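Local coordinates for protein major extracellular endoglucanase (Xanthomonas campestris pv. campestris, PDB 4TUF) that catalyses the endohydrolysis of (1->4)-beta-D-glucosidic linkages in cellulose, lichenin and cereal beta-D-glucans, this chain being the family 5 catalytic domain of a longer endoglucanase, at residues 132-135 / 136-139; 255-258 / 259-262; 331-334 / 335-338. All blocks are in the same frame, centred on the assembly; numbering follows the deposited sequence.

Contact 1: residues 132-135 / 136-139. With 2HP (dihydrogenphosphate ion), chain G; 2HP (dihydrogenphosphate ion), chain K.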
loop_
_atom_site.group_PDB
_atom_site.type_symbol
_atom_site.label_atom_id
_atom_site.label_comp_id
_atom_site.label_asym_id
_atom_site.label_seq_id
_atom_site.Cartn_x
_atom_site.Cartn_y
_atom_site.Cartn_z
ATOM N N TRP A 132 -8.300 16.589 3.251
ATOM C CA TRP A 132 -7.502 15.377 3.416
ATOM C C TRP A 132 -7.685 14.781 4.805
ATOM O O TRP A 132 -8.029 13.611 4.943
ATOM C CB TRP A 132 -6.022 15.667 3.161
ATOM C CG TRP A 132 -5.135 14.493 3.422
ATOM C CD1 TRP A 132 -5.199 13.267 2.828
ATOM C CD2 TRP A 132 -4.037 14.437 4.341
ATOM N NE1 TRP A 132 -4.219 12.447 3.327
ATOM C CE2 TRP A 132 -3.488 13.141 4.256
ATOM C CE3 TRP A 132 -3.469 15.355 5.236
ATOM C CZ2 TRP A 132 -2.396 12.740 5.021
ATOM C CZ3 TRP A 132 -2.387 14.955 5.998
ATOM C CH2 TRP A 132 -1.861 13.658 5.885
ATOM N N LEU A 133 -7.467 15.591 5.834
ATOM C CA LEU A 133 -7.651 15.128 7.204
ATOM C C LEU A 133 -9.090 14.687 7.458
ATOM O O LEU A 133 -9.323 13.667 8.112
ATOM C CB LEU A 133 -7.260 16.220 8.191
ATOM C CG LEU A 133 -5.799 16.658 8.134
ATOM C CD1 LEU A 133 -5.593 17.935 8.924
ATOM C CD2 LEU A 133 -4.906 15.557 8.663
ATOM N N ALA A 134 -10.055 15.445 6.940
ATOM C CA ALA A 134 -11.457 15.109 7.174
ATOM C C ALA A 134 -11.788 13.750 6.564
ATOM O O ALA A 134 -12.545 12.968 7.134
ATOM C CB ALA A 134 -12.369 16.183 6.616
ATOM N N ASP A 135 -11.193 13.457 5.414
ATOM C CA ASP A 135 -11.475 12.204 4.732
ATOM C C ASP A 135 -10.865 11.020 5.483
ATOM O O ASP A 135 -11.501 9.973 5.613
ATOM C CB ASP A 135 -10.984 12.268 3.282
ATOM C CG ASP A 135 -11.878 13.154 2.404
ATOM O OD1 ASP A 135 -13.032 13.433 2.813
ATOM O OD2 ASP A 135 -11.433 13.575 1.313
ATOM N N LEU A 136 -9.650 11.194 5.997
ATOM C CA LEU A 136 -9.049 10.202 6.891
ATOM C C LEU A 136 -9.934 9.939 8.116
ATOM O O LEU A 136 -10.168 8.789 8.482
ATOM C CB LEU A 136 -7.655 10.653 7.343
ATOM C CG LEU A 136 -6.574 10.793 6.263
ATOM C CD1 LEU A 136 -5.274 11.287 6.865
ATOM C CD2 LEU A 136 -6.353 9.485 5.518
ATOM N N ARG A 137 -10.428 10.997 8.749
ATOM C CA ARG A 137 -11.297 10.817 9.906
ATOM C C ARG A 137 -12.595 10.136 9.511
ATOM O O ARG A 137 -13.131 9.342 10.280
ATOM C CB ARG A 137 -11.605 12.149 10.592
ATOM C CG ARG A 137 -10.436 12.759 11.345
ATOM C CD ARG A 137 -10.910 13.762 12.395
ATOM N NE ARG A 137 -11.684 14.841 11.791
ATOM C CZ ARG A 137 -11.151 15.951 11.296
ATOM N NH1 ARG A 137 -9.836 16.135 11.342
ATOM N NH2 ARG A 137 -11.934 16.876 10.759
ATOM N N PHE A 138 -13.100 10.443 8.317
ATOM C CA PHE A 138 -14.353 9.839 7.850
ATOM C C PHE A 138 -14.226 8.332 7.766
ATOM O O PHE A 138 -15.089 7.586 8.226
ATOM C CB PHE A 138 -14.762 10.378 6.476
ATOM C CG PHE A 138 -15.996 9.720 5.917
ATOM C CD1 PHE A 138 -17.255 10.189 6.247
ATOM C CD2 PHE A 138 -15.898 8.626 5.070
ATOM C CE1 PHE A 138 -18.383 9.589 5.742
ATOM C CE2 PHE A 138 -17.029 8.018 4.564
ATOM C CZ PHE A 138 -18.274 8.500 4.900
ATOM N N VAL A 139 -13.143 7.897 7.144
ATOM C CA VAL A 139 -12.879 6.487 6.978
ATOM C C VAL A 139 -12.647 5.812 8.331
ATOM O O VAL A 139 -13.177 4.730 8.600
ATOM C CB VAL A 139 -11.677 6.284 6.059
ATOM C CG1 VAL A 139 -11.125 4.904 6.217
ATOM C CG2 VAL A 139 -12.087 6.556 4.615
HETATM P P 2HP G . -14.566 16.228 1.204
HETATM O O1 2HP G . -14.568 15.779 2.647
HETATM O O2 2HP G . -13.315 15.726 0.519
HETATM O O3 2HP G . -15.765 15.652 0.485
HETATM O O4 2HP G . -14.629 17.741 1.148
HETATM P P 2HP K . -17.118 12.774 2.451
HETATM O O1 2HP K . -18.287 11.832 2.626
HETATM O O2 2HP K . -16.246 12.309 1.310
HETATM O O3 2HP K . -17.639 14.160 2.153
HETATM O O4 2HP K . -16.292 12.791 3.714
#
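Trp-132 and Leu-136, one helical turn apart, make the apolar part of this contact. The CD1 methyl of Leu-136 sits over one face of the indole, 3.7 Å from Trp-132 CE2, a CH-pi contact displaced toward the rim of the ring. Trp-132 holds CG anti to its own N (chi1 175°), which lays the indole alongside the next turn. Its NE1 donates to the backbone O of Leu-154, giving this buried N-H a partner.

The backbone bonds are those of a regular alpha-helix, such as Leu-136 N to Trp-132 O at 3.1 Å and Val-139 N to Asp-135 O at 3.1 Å. This helix, 129-143, joins strands 105-110 and 149-153 in a beta-alpha-beta unit of the TIM barrel. Leu-136 and Val-139 suit its inner side, where both touch Leu-152.

Polar and charged contacts lie elsewhere on the helix. Asp-135 OD1 is 2.8 Å from O1 of the dihydrogenphosphate of chain G, while OD2 is hydrogen-bonded to Tyr-127 OH; Gln-131 NE2 also binds a dihydrogenphosphate. O1 of the dihydrogenphosphate of chain K lies over one face of the Phe-138 ring, toward its rim, 3.8 Å from Phe-138 CE1. Arg-137, bent at chi3 (-59°), folds its guanidinium back with one face over Ala-134 CA, 4.0 Å from NH2, leaving its long charged chain on the exposed surface.

Contact 2: residues 255-258 / 259-262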
loop_
_atom_site.group_PDB
_atom_site.type_symbol
_atom_site.label_atom_id
_atom_site.label_comp_id
_atom_site.label_asym_id
_atom_site.label_seq_id
_atom_site.Cartn_x
_atom_site.Cartn_y
_atom_site.Cartn_z
ATOM N N ASN A 255 23.785 -7.812 -7.296
ATOM C CA ASN A 255 24.527 -7.788 -6.038
ATOM C C ASN A 255 24.682 -6.389 -5.452
ATOM O O ASN A 255 24.953 -6.234 -4.261
ATOM C CB ASN A 255 25.903 -8.416 -6.228
ATOM C CG ASN A 255 25.827 -9.899 -6.505
ATOM O OD1 ASN A 255 25.010 -10.605 -5.919
ATOM N ND2 ASN A 255 26.679 -10.381 -7.403
ATOM N N ASN A 256 24.493 -5.375 -6.281
ATOM C CA ASN A 256 24.602 -3.999 -5.829
ATOM C C ASN A 256 23.343 -3.496 -5.139
ATOM O O ASN A 256 23.365 -2.485 -4.458
ATOM C CB ASN A 256 24.918 -3.091 -7.008
ATOM C CG ASN A 256 23.864 -3.159 -8.078
ATOM O OD1 ASN A 256 23.174 -4.156 -8.206
ATOM N ND2 ASN A 256 23.732 -2.099 -8.849
ATOM N N MET A 257 22.245 -4.209 -5.328
ATOM C CA MET A 257 20.942 -3.760 -4.846
ATOM C C MET A 257 20.767 -3.679 -3.321
ATOM O O MET A 257 20.204 -2.699 -2.842
ATOM C CB MET A 257 19.841 -4.651 -5.432
ATOM C CG MET A 257 19.681 -4.509 -6.933
ATOM S SD MET A 257 19.524 -2.782 -7.440
ATOM C CE MET A 257 18.016 -2.308 -6.599
ATOM N N PRO A 258 21.220 -4.696 -2.554
ATOM C CA PRO A 258 20.996 -4.628 -1.100
ATOM C C PRO A 258 21.460 -3.328 -0.420
ATOM O O PRO A 258 20.802 -2.874 0.514
ATOM C CB PRO A 258 21.801 -5.820 -0.575
ATOM C CG PRO A 258 21.751 -6.801 -1.682
ATOM C CD PRO A 258 21.822 -5.989 -2.942
ATOM N N ALA A 259 22.561 -2.743 -0.878
ATOM C CA ALA A 259 23.049 -1.486 -0.318
ATOM C C ALA A 259 22.078 -0.341 -0.601
ATOM O O ALA A 259 21.922 0.580 0.202
ATOM C CB ALA A 259 24.424 -1.162 -0.874
ATOM N N ILE A 260 21.426 -0.405 -1.753
ATOM C CA ILE A 260 20.508 0.640 -2.174
ATOM C C ILE A 260 19.179 0.536 -1.429
ATOM O O ILE A 260 18.623 1.543 -0.978
ATOM C CB ILE A 260 20.284 0.576 -3.696
ATOM C CG1 ILE A 260 21.558 1.032 -4.414
ATOM C CG2 ILE A 260 19.097 1.423 -4.109
ATOM C CD1 ILE A 260 21.578 0.705 -5.875
ATOM N N TRP A 261 18.679 -0.688 -1.290
ATOM C CA TRP A 261 17.485 -0.938 -0.495
ATOM C C TRP A 261 17.745 -0.603 0.964
ATOM O O TRP A 261 16.887 -0.043 1.643
ATOM C CB TRP A 261 17.037 -2.392 -0.632
ATOM C CG TRP A 261 16.611 -2.761 -2.019
ATOM C CD1 TRP A 261 15.986 -1.958 -2.927
ATOM C CD2 TRP A 261 16.793 -4.026 -2.661
ATOM N NE1 TRP A 261 15.757 -2.649 -4.093
ATOM C CE2 TRP A 261 16.246 -3.922 -3.954
ATOM C CE3 TRP A 261 17.361 -5.239 -2.267
ATOM C CZ2 TRP A 261 16.254 -4.981 -4.856
ATOM C CZ3 TRP A 261 17.367 -6.290 -3.165
ATOM C CH2 TRP A 261 16.818 -6.153 -4.443
ATOM N N GLU A 262 18.936 -0.949 1.444
ATOM C CA GLU A 262 19.319 -0.639 2.815
ATOM C C GLU A 262 19.268 0.864 3.056
ATOM O O GLU A 262 18.663 1.322 4.021
ATOM C CB GLU A 262 20.717 -1.182 3.124
ATOM C CG GLU A 262 21.190 -0.941 4.549
ATOM C CD GLU A 262 20.559 -1.893 5.552
ATOM O OE1 GLU A 262 19.726 -2.736 5.147
ATOM O OE2 GLU A 262 20.903 -1.799 6.751
#
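Met-257 lies against one face of the Trp-261 indole, four residues on. Met-257 CB is the part that rests over the six-membered ring, 3.5 Å from Trp-261 CH2 in a CH-pi contact. The thioether then turns twice, at chi2 (-51°) and chi3 (-62°), and so brings Met-257 CE back to the indole, 3.4 Å from Trp-261 NE1. Between these two touches Met-257 SD passes obliquely, 5.3 Å from the centroid of the Trp-261 six-membered ring, a Met-aromatic contact. A flexible, polarisable chain suits this place because it can follow the flat ring along its length. Ile-260 CD1 comes to 4.3 Å from Met-257 SD.

The backbone sets this spacing: Trp-261 N donates to Met-257 O at 3.0 Å and 169°, almost straight. Met-257 to Glu-262 lie near the beginning of helix 257-266, which links strands 231-238 and 276-280 as a beta-alpha-beta unit of the TIM barrel. Pro-258 fits such a first turn, where a residue without an N-H costs no helical bond; its O accepts from Glu-262 N at 2.8 Å.

Further out, helix 288-303 completes the setting of the indole, with the Trp-293 and Tyr-300 rings meeting Trp-261 at inclined planes. Glu-262 sends OE1 to the hydroxyl of Tyr-300, tying the two neighbouring helices together. Ahead of the helix, Asn-256 ND2 bonds to Tyr-247 O, in a loop whose Tyr-247 and Phe-248 also touch Met-257.

Contact 3: residues 331-334 / 335-338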
loop_
_atom_site.group_PDB
_atom_site.type_symbol
_atom_site.label_atom_id
_atom_site.label_comp_id
_atom_site.label_asym_id
_atom_site.label_seq_id
_atom_site.Cartn_x
_atom_site.Cartn_y
_atom_site.Cartn_z
ATOM N N SER A 331 -6.995 -16.699 -14.557
ATOM C CA SER A 331 -5.773 -17.499 -14.468
ATOM C C SER A 331 -4.748 -16.870 -13.523
ATOM O O SER A 331 -4.561 -15.652 -13.513
ATOM C CB SER A 331 -5.159 -17.686 -15.854
ATOM O OG SER A 331 -6.132 -18.129 -16.785
ATOM N N VAL A 332 -4.081 -17.710 -12.737
ATOM C CA VAL A 332 -3.151 -17.229 -11.721
ATOM C C VAL A 332 -1.692 -17.429 -12.125
ATOM O O VAL A 332 -1.293 -18.508 -12.549
ATOM C CB VAL A 332 -3.406 -17.923 -10.360
ATOM C CG1 VAL A 332 -2.340 -17.529 -9.342
ATOM C CG2 VAL A 332 -4.789 -17.577 -9.842
ATOM N N ARG A 333 -0.905 -16.365 -11.985
ATOM C CA ARG A 333 0.531 -16.402 -12.239
ATOM C C ARG A 333 1.257 -17.187 -11.150
ATOM O O ARG A 333 1.615 -16.636 -10.112
ATOM C CB ARG A 333 1.092 -14.978 -12.325
ATOM C CG ARG A 333 0.611 -14.174 -13.525
ATOM C CD ARG A 333 1.774 -13.425 -14.160
ATOM N NE ARG A 333 2.912 -14.318 -14.392
ATOM C CZ ARG A 333 4.135 -13.909 -14.720
ATOM N NH1 ARG A 333 4.392 -12.616 -14.858
ATOM N NH2 ARG A 333 5.103 -14.796 -14.907
ATOM N N GLN A 334 1.486 -18.470 -11.400
ATOM C CA GLN A 334 2.008 -19.379 -10.386
ATOM C C GLN A 334 3.424 -19.043 -9.907
ATOM O O GLN A 334 3.765 -19.289 -8.749
ATOM C CB GLN A 334 1.977 -20.810 -10.919
ATOM C CG GLN A 334 0.605 -21.258 -11.390
ATOM C CD GLN A 334 -0.363 -21.467 -10.246
ATOM O OE1 GLN A 334 0.035 -21.822 -9.137
ATOM N NE2 GLN A 334 -1.645 -21.247 -10.507
ATOM N N ASP A 335 4.255 -18.497 -10.791
ATOM C CA ASP A 335 5.626 -18.174 -10.410
ATOM C C ASP A 335 5.643 -16.992 -9.444
ATOM O O ASP A 335 6.442 -16.953 -8.507
ATOM C CB ASP A 335 6.495 -17.885 -11.641
ATOM C CG ASP A 335 5.797 -17.009 -12.668
ATOM O OD1 ASP A 335 4.744 -16.414 -12.350
ATOM O OD2 ASP A 335 6.316 -16.914 -13.803
ATOM N N LYS A 336 4.751 -16.037 -9.674
ATOM C CA LYS A 336 4.590 -14.923 -8.760
ATOM C C LYS A 336 4.137 -15.416 -7.389
ATOM O O LYS A 336 4.603 -14.919 -6.362
ATOM C CB LYS A 336 3.593 -13.906 -9.316
ATOM C CG LYS A 336 4.195 -12.934 -10.319
ATOM C CD LYS A 336 3.206 -11.847 -10.681
ATOM C CE LYS A 336 3.786 -10.884 -11.697
ATOM N NZ LYS A 336 2.801 -9.828 -12.067
ATOM N N MET A 337 3.239 -16.399 -7.373
ATOM C CA MET A 337 2.769 -16.955 -6.108
ATOM C C MET A 337 3.862 -17.745 -5.388
ATOM O O MET A 337 3.942 -17.724 -4.160
ATOM C CB MET A 337 1.537 -17.839 -6.322
ATOM C CG MET A 337 0.252 -17.054 -6.551
ATOM S SD MET A 337 0.070 -15.625 -5.447
ATOM C CE MET A 337 -0.058 -16.421 -3.849
ATOM N N THR A 338 4.712 -18.430 -6.145
ATOM C CA THR A 338 5.792 -19.204 -5.545
ATOM C C THR A 338 6.829 -18.265 -4.930
ATOM O O THR A 338 7.432 -18.576 -3.904
ATOM C CB THR A 338 6.449 -20.136 -6.578
ATOM O OG1 THR A 338 5.466 -21.055 -7.071
ATOM C CG2 THR A 338 7.592 -20.922 -5.957
HETATM O O HOH W 1 3.031 -9.968 -15.366
#
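Arg-333 meets Asp-335 and Lys-336 at the start of the last helix, and this is the closely packed part of the contact. Arg-333 NH2 lies 2.7 Å from Asp-335 OD2 in a salt bridge whose hydrogen bond is bent and weak (117°). The carboxylate oxygen arrives at the edge of the guanidinium, yet the two planes are turned 62° apart, so the pair does not form a flat two-pronged bridge. Asp-335 reaches there by holding CG between its backbone N and carbonyl carbon (chi1 43°). That torsion also brings Asp-335 OD1 to the backbone N of Lys-336, a weak bond.

The lysine chain runs extended past the same group, with Lys-336 CG over one face and CE 3.7 Å from Arg-333 NH1. The two positive ends, Arg-333 NH1 and Lys-336 NZ, are 4.3 Å apart, a cost probably eased by their acceptors: NH1 donates to Lys-282 O, NZ to Gly-323 O, and one water accepts from both, weakly from the lysine.

Arg-333 occupies the N-cap position of helix 334-344, which follows strand 309-311, the last strand of the TIM barrel, and its O accepts from Met-337 N at 3.2 Å. An aspartate suits this first turn, where its negative charge probably interacts favourably with the helix N-terminus. Next to the cap, Val-332 CG1 packs on Met-337 CG at 3.8 Å, and Met-337 continues to Phe-54 and Ile-324.

The outer side is looser. Gln-334 and Thr-338 are exposed, and they are joined through Gln-334 O, which accepts from Thr-338 N at 2.9 Å and from Thr-338 OG1 at 3.0 Å, the donors approaching from opposite faces of the carbonyl plane.

Overall arrangement
The three contacts belong to separate helices of one TIM barrel and follow one another along the chain. Contact 1 stands apart: its centre is about 36 Å from that of contact 2 and about 36 Å from that of contact 3, both across the chain's centre. Contacts 2 and 3 are nearer, with centres about 26 Å and nearest atoms about 15 Å apart, though they do not touch. Contact 1 alone meets bound dihydrogenphosphate ions, and its Trp-132 side chain comes within about 12 Å of that of Glu-157, the probable proton donor. The other two are structural packing away from the known sites.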